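Glutathione S-transferase (Natrialba magadii ATCC 43099, PDB 6GZF) probably works as a Xi-class glutathione transferase, a family that includes glutathionyl-hydroquinone reductases, in a haloalkaliphilic archaeon. Local coordinates at residues R155-T159 / V169-P173; V211-F215 / C260-Y264. One frame throughout, in Å; residues are numbered along the deposited sequence.

Contact 1. Residues R155-T159 / V169-P173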
loop_
_atom_site.group_PDB
_atom_site.type_symbol
_atom_site.label_atom_id
_atom_site.label_comp_id
_atom_site.label_asym_id
_atom_site.label_seq_id
_atom_site.Cartn_x
_atom_site.Cartn_y
_atom_site.Cartn_z
ATOM N N ARG A 155 -3.571 5.517 31.884
ATOM C CA ARG A 155 -3.418 4.916 33.204
ATOM C C ARG A 155 -4.104 5.733 34.298
ATOM O O ARG A 155 -4.839 5.185 35.119
ATOM C CB ARG A 155 -1.934 4.745 33.540
ATOM C CG ARG A 155 -1.666 4.256 34.956
ATOM C CD ARG A 155 -2.292 2.894 35.206
ATOM N NE ARG A 155 -1.778 1.880 34.291
ATOM C CZ ARG A 155 -0.664 1.186 34.499
ATOM N NH1 ARG A 155 -0.268 0.281 33.614
ATOM N NH2 ARG A 155 0.057 1.400 35.591
ATOM N N MET A 156 -3.867 7.039 34.309
ATOM C CA MET A 156 -4.433 7.888 35.351
ATOM C C MET A 156 -5.938 8.088 35.156
ATOM O O MET A 156 -6.671 8.286 36.126
ATOM C CB MET A 156 -3.710 9.236 35.404
ATOM C CG MET A 156 -3.935 10.142 34.208
ATOM S SD MET A 156 -2.994 11.675 34.358
ATOM C CE MET A 156 -1.340 11.111 33.958
ATOM N N PHE A 157 -6.397 8.027 33.909
ATOM C CA PHE A 157 -7.831 7.990 33.630
ATOM C C PHE A 157 -8.437 6.746 34.261
ATOM O O PHE A 157 -9.578 6.749 34.722
ATOM C CB PHE A 157 -8.112 7.983 32.123
ATOM C CG PHE A 157 -8.103 9.342 31.484
ATOM C CD1 PHE A 157 -7.660 10.454 32.177
ATOM C CD2 PHE A 157 -8.554 9.504 30.183
ATOM C CE1 PHE A 157 -7.656 11.703 31.581
ATOM C CE2 PHE A 157 -8.556 10.749 29.582
ATOM C CZ PHE A 157 -8.106 11.850 30.283
ATOM N N ASP A 158 -7.643 5.682 34.273
ATOM C CA ASP A 158 -8.093 4.362 34.685
ATOM C C ASP A 158 -8.121 4.185 36.203
ATOM O O ASP A 158 -9.056 3.602 36.748
ATOM C CB ASP A 158 -7.185 3.303 34.052
ATOM C CG ASP A 158 -7.764 1.908 34.131
ATOM O OD1 ASP A 158 -8.991 1.775 34.300
ATOM O OD2 ASP A 158 -6.986 0.941 34.012
ATOM N N THR A 159 -7.102 4.695 36.885
ATOM C CA THR A 159 -6.906 4.358 38.292
ATOM C C THR A 159 -7.084 5.517 39.272
ATOM O O THR A 159 -7.010 5.313 40.484
ATOM C CB THR A 159 -5.498 3.769 38.515
ATOM O OG1 THR A 159 -4.510 4.749 38.177
ATOM C CG2 THR A 159 -5.294 2.533 37.656
ATOM N N VAL A 169 -15.795 0.004 35.774
ATOM C CA VAL A 169 -14.923 -0.779 34.912
ATOM C C VAL A 169 -13.489 -0.649 35.405
ATOM O O VAL A 169 -13.056 0.435 35.786
ATOM C CB VAL A 169 -15.023 -0.325 33.442
ATOM C CG1 VAL A 169 -14.168 -1.207 32.548
ATOM C CG2 VAL A 169 -16.470 -0.350 32.982
ATOM N N ASP A 170 -12.758 -1.757 35.410
ATOM C CA ASP A 170 -11.394 -1.763 35.921
ATOM C C ASP A 170 -10.433 -2.340 34.883
ATOM O O ASP A 170 -10.218 -3.550 34.824
ATOM C CB ASP A 170 -11.330 -2.557 37.229
ATOM C CG ASP A 170 -9.987 -2.446 37.922
ATOM O OD1 ASP A 170 -9.197 -1.547 37.566
ATOM O OD2 ASP A 170 -9.731 -3.251 38.840
ATOM N N LEU A 171 -9.859 -1.460 34.066
ATOM C CA LEU A 171 -8.994 -1.871 32.965
ATOM C C LEU A 171 -7.549 -2.079 33.414
ATOM O O LEU A 171 -6.636 -2.161 32.592
ATOM C CB LEU A 171 -9.046 -0.837 31.839
ATOM C CG LEU A 171 -10.446 -0.461 31.350
ATOM C CD1 LEU A 171 -10.397 0.788 30.485
ATOM C CD2 LEU A 171 -11.079 -1.617 30.593
ATOM N N TYR A 172 -7.354 -2.155 34.725
ATOM C CA TYR A 172 -6.048 -2.450 35.303
ATOM C C TYR A 172 -6.260 -3.202 36.615
ATOM O O TYR A 172 -5.865 -2.727 37.679
ATOM C CB TYR A 172 -5.259 -1.157 35.522
ATOM C CG TYR A 172 -3.806 -1.332 35.907
ATOM C CD1 TYR A 172 -2.913 -1.983 35.065
ATOM C CD2 TYR A 172 -3.321 -0.812 37.099
ATOM C CE1 TYR A 172 -1.583 -2.130 35.413
ATOM C CE2 TYR A 172 -1.994 -0.952 37.454
ATOM C CZ TYR A 172 -1.129 -1.612 36.607
ATOM O OH TYR A 172 0.194 -1.757 36.957
ATOM N N PRO A 173 -6.889 -4.388 36.537
ATOM C CA PRO A 173 -7.404 -5.075 37.724
ATOM C C PRO A 173 -6.343 -5.819 38.527
ATOM O O PRO A 173 -5.281 -6.154 38.007
ATOM C CB PRO A 173 -8.415 -6.058 37.132
ATOM C CG PRO A 173 -7.831 -6.416 35.814
ATOM C CD PRO A 173 -7.103 -5.187 35.314
#
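Asp158 OD1 accepts a weak hydrogen bond from Leu171 N, 3.4 Å long and bent to 145° at the hydrogen. It links the last turn of helix 150-159 to loop 169-173. The other carboxylate oxygen, Asp158 OD2, sits beside Tyr172 CB, and the carboxylate plane stands steeply to the ring. Arg155 provides the main side-chain contact. Its chain leaves with CG opposite the backbone N (chi1 174°), then bends at chi2 and chi3. The guanidinium comes to lie flat over one face of Tyr172, with planes at 20°. Arg155 CZ is 3.7 Å from the ring centroid, a cation-pi stack displaced toward the rim. Thr159 CG2 approaches the ring obliquely, 3.9 Å from Tyr172 CD2. Asp181 ties both stacked groups, with a salt bridge to Arg155 NH1 and a hydrogen bond to Tyr172 OH. Glu238 makes a second salt bridge, to Arg155 NE. The contact joins the last helix of the thioredoxin-like domain to the linker leading into the helical domain. The acids round the guanidinium should keep Arg155 charged, and Asp181, bound to both groups, holds guanidinium and ring face to face.

Contact 2. Residues V211-F215 / C260-Y264; sequences VAELF and CNVQY
Loop 260-264 runs past helix 204-224 with Cys260 level with Val211 (CA to CA 6.4 Å) and Val262 level with Phe215 (CA to CA 7.4 Å), and no hydrogen bond crosses between them. Phe215 is the centre of the contact. With chi1 at -76°, its CG lies beside the backbone N and opposite the carbonyl carbon, and the ring reaches into the bend of the loop. Val262 sits squarely over one ring face. Its CB is 3.4 Å from the ring centroid and only 2° off the normal, a CH-pi contact. Val262 CG2 spreads over the CD2 and CE2 side of the same face, and also meets Val211 CG1 at 3.7 Å. Two loop carbonyls approach the ring edge in its plane: Cys260 O near Phe215 CZ, and Gln263 O near Phe215 CE1. Leu214 CD2 packs against Cys260 SG at 3.7 Å. Val195 and Ala198 of helix 194-199 also touch Cys260, as does Phe250. The side chain of Cys260 is about 5 Å from that of Tyr254, predicted to lower the pKa of the nucleophile, Cys64. The Asn261 side chain is hydrogen-bonded to Thr256 and to the backbone N of Gly313, both of the second subunit. Apolar packing carries the contact, and the carbonyl oxygens at the ring edge are consistent with a weak electrostatic attraction.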
loop_
_atom_site.group_PDB
_atom_site.type_symbol
_atom_site.label_atom_id
_atom_site.label_comp_id
_atom_site.label_asym_id
_atom_site.label_seq_id
_atom_site.Cartn_x
_atom_site.Cartn_y
_atom_site.Cartn_z
ATOM N N VAL A 211 9.294 -4.418 9.369
ATOM C CA VAL A 211 8.221 -5.257 8.849
ATOM C C VAL A 211 8.317 -6.678 9.399
ATOM O O VAL A 211 7.309 -7.269 9.796
ATOM C CB VAL A 211 8.241 -5.299 7.308
ATOM C CG1 VAL A 211 7.252 -6.329 6.784
ATOM C CG2 VAL A 211 7.929 -3.927 6.743
ATOM N N ALA A 212 9.532 -7.215 9.430
ATOM C CA ALA A 212 9.768 -8.565 9.932
ATOM C C ALA A 212 9.355 -8.695 11.395
ATOM O O ALA A 212 8.661 -9.639 11.771
ATOM C CB ALA A 212 11.229 -8.947 9.761
ATOM N N GLU A 213 9.781 -7.736 12.213
ATOM C CA GLU A 213 9.451 -7.735 13.634
ATOM C C GLU A 213 7.958 -7.537 13.868
ATOM O O GLU A 213 7.379 -8.135 14.775
ATOM C CB GLU A 213 10.239 -6.645 14.363
ATOM C CG GLU A 213 11.677 -7.018 14.679
ATOM C CD GLU A 213 11.919 -7.180 16.168
ATOM O OE1 GLU A 213 11.061 -6.740 16.963
ATOM O OE2 GLU A 213 12.967 -7.748 16.545
ATOM N N LEU A 214 7.342 -6.696 13.043
ATOM C CA LEU A 214 5.926 -6.369 13.175
ATOM C C LEU A 214 5.027 -7.588 12.998
ATOM O O LEU A 214 4.275 -7.951 13.903
ATOM C CB LEU A 214 5.538 -5.289 12.161
ATOM C CG LEU A 214 4.053 -4.981 11.950
ATOM C CD1 LEU A 214 3.376 -4.574 13.251
ATOM C CD2 LEU A 214 3.892 -3.897 10.897
ATOM N N PHE A 215 5.104 -8.216 11.829
ATOM C CA PHE A 215 4.248 -9.354 11.521
ATOM C C PHE A 215 4.657 -10.593 12.309
ATOM O O PHE A 215 3.872 -11.529 12.461
ATOM C CB PHE A 215 4.268 -9.640 10.019
ATOM C CG PHE A 215 3.451 -8.671 9.216
ATOM C CD1 PHE A 215 2.103 -8.903 8.991
ATOM C CD2 PHE A 215 4.023 -7.520 8.702
ATOM C CE1 PHE A 215 1.344 -8.010 8.258
ATOM C CE2 PHE A 215 3.269 -6.622 7.969
ATOM C CZ PHE A 215 1.927 -6.868 7.747
ATOM N N CYS A 260 2.997 -1.790 5.056
ATOM C CA CYS A 260 3.064 -2.985 5.889
ATOM C C CYS A 260 2.145 -4.046 5.294
ATOM O O CYS A 260 1.116 -4.388 5.873
ATOM C CB CYS A 260 2.664 -2.669 7.332
ATOM S SG CYS A 260 3.705 -1.427 8.135
ATOM N N ASN A 261 2.532 -4.570 4.134
ATOM C CA ASN A 261 1.619 -5.352 3.306
ATOM C C ASN A 261 1.904 -6.852 3.235
ATOM O O ASN A 261 1.745 -7.464 2.179
ATOM C CB ASN A 261 1.617 -4.782 1.886
ATOM C CG ASN A 261 2.967 -4.909 1.203
ATOM O OD1 ASN A 261 3.996 -5.076 1.860
ATOM N ND2 ASN A 261 2.968 -4.835 -0.124
ATOM N N VAL A 262 2.312 -7.449 4.348
ATOM C CA VAL A 262 2.509 -8.892 4.383
ATOM C C VAL A 262 1.162 -9.604 4.465
ATOM O O VAL A 262 0.914 -10.571 3.746
ATOM C CB VAL A 262 3.397 -9.325 5.565
ATOM C CG1 VAL A 262 3.467 -10.842 5.651
ATOM C CG2 VAL A 262 4.790 -8.731 5.422
ATOM N N GLN A 263 0.288 -9.111 5.335
ATOM C CA GLN A 263 -1.022 -9.722 5.520
ATOM C C GLN A 263 -2.025 -8.743 6.123
ATOM O O GLN A 263 -1.669 -7.911 6.959
ATOM C CB GLN A 263 -0.907 -10.964 6.409
ATOM C CG GLN A 263 -2.172 -11.804 6.473
ATOM C CD GLN A 263 -2.048 -12.982 7.419
ATOM O OE1 GLN A 263 -1.185 -13.841 7.249
ATOM N NE2 GLN A 263 -2.917 -13.029 8.422
ATOM N N TYR A 264 -3.274 -8.840 5.681
ATOM C CA TYR A 264 -4.371 -8.114 6.308
ATOM C C TYR A 264 -4.529 -8.569 7.754
ATOM O O TYR A 264 -4.257 -9.724 8.079
ATOM C CB TYR A 264 -5.683 -8.342 5.552
ATOM C CG TYR A 264 -5.952 -7.383 4.413
ATOM C CD1 TYR A 264 -5.681 -6.027 4.537
ATOM C CD2 TYR A 264 -6.497 -7.837 3.218
ATOM C CE1 TYR A 264 -5.937 -5.150 3.497
ATOM C CE2 TYR A 264 -6.755 -6.968 2.174
ATOM C CZ TYR A 264 -6.473 -5.626 2.318
ATOM O OH TYR A 264 -6.731 -4.762 1.278
#

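The two contacts lie far apart, their centres about 31 Å from each other and their nearest atoms about 21 Å. Each sets a loop against a helix, but they share no element. Contact 1 is partly buried and sits where the thioredoxin-like domain passes into the helical domain. Charged and polar groups dominate there, and their partners include residues of helices 177-192 and 238-247. Contact 2 is buried and lies wholly within the helical domain. Its side chains meet through apolar contacts, with backbone carbonyls at a ring edge. Its loop also meets the second subunit, whereas contact 1 is touched by no other chain. One therefore concerns the domain junction, the other the helical domain beside the dimer interface.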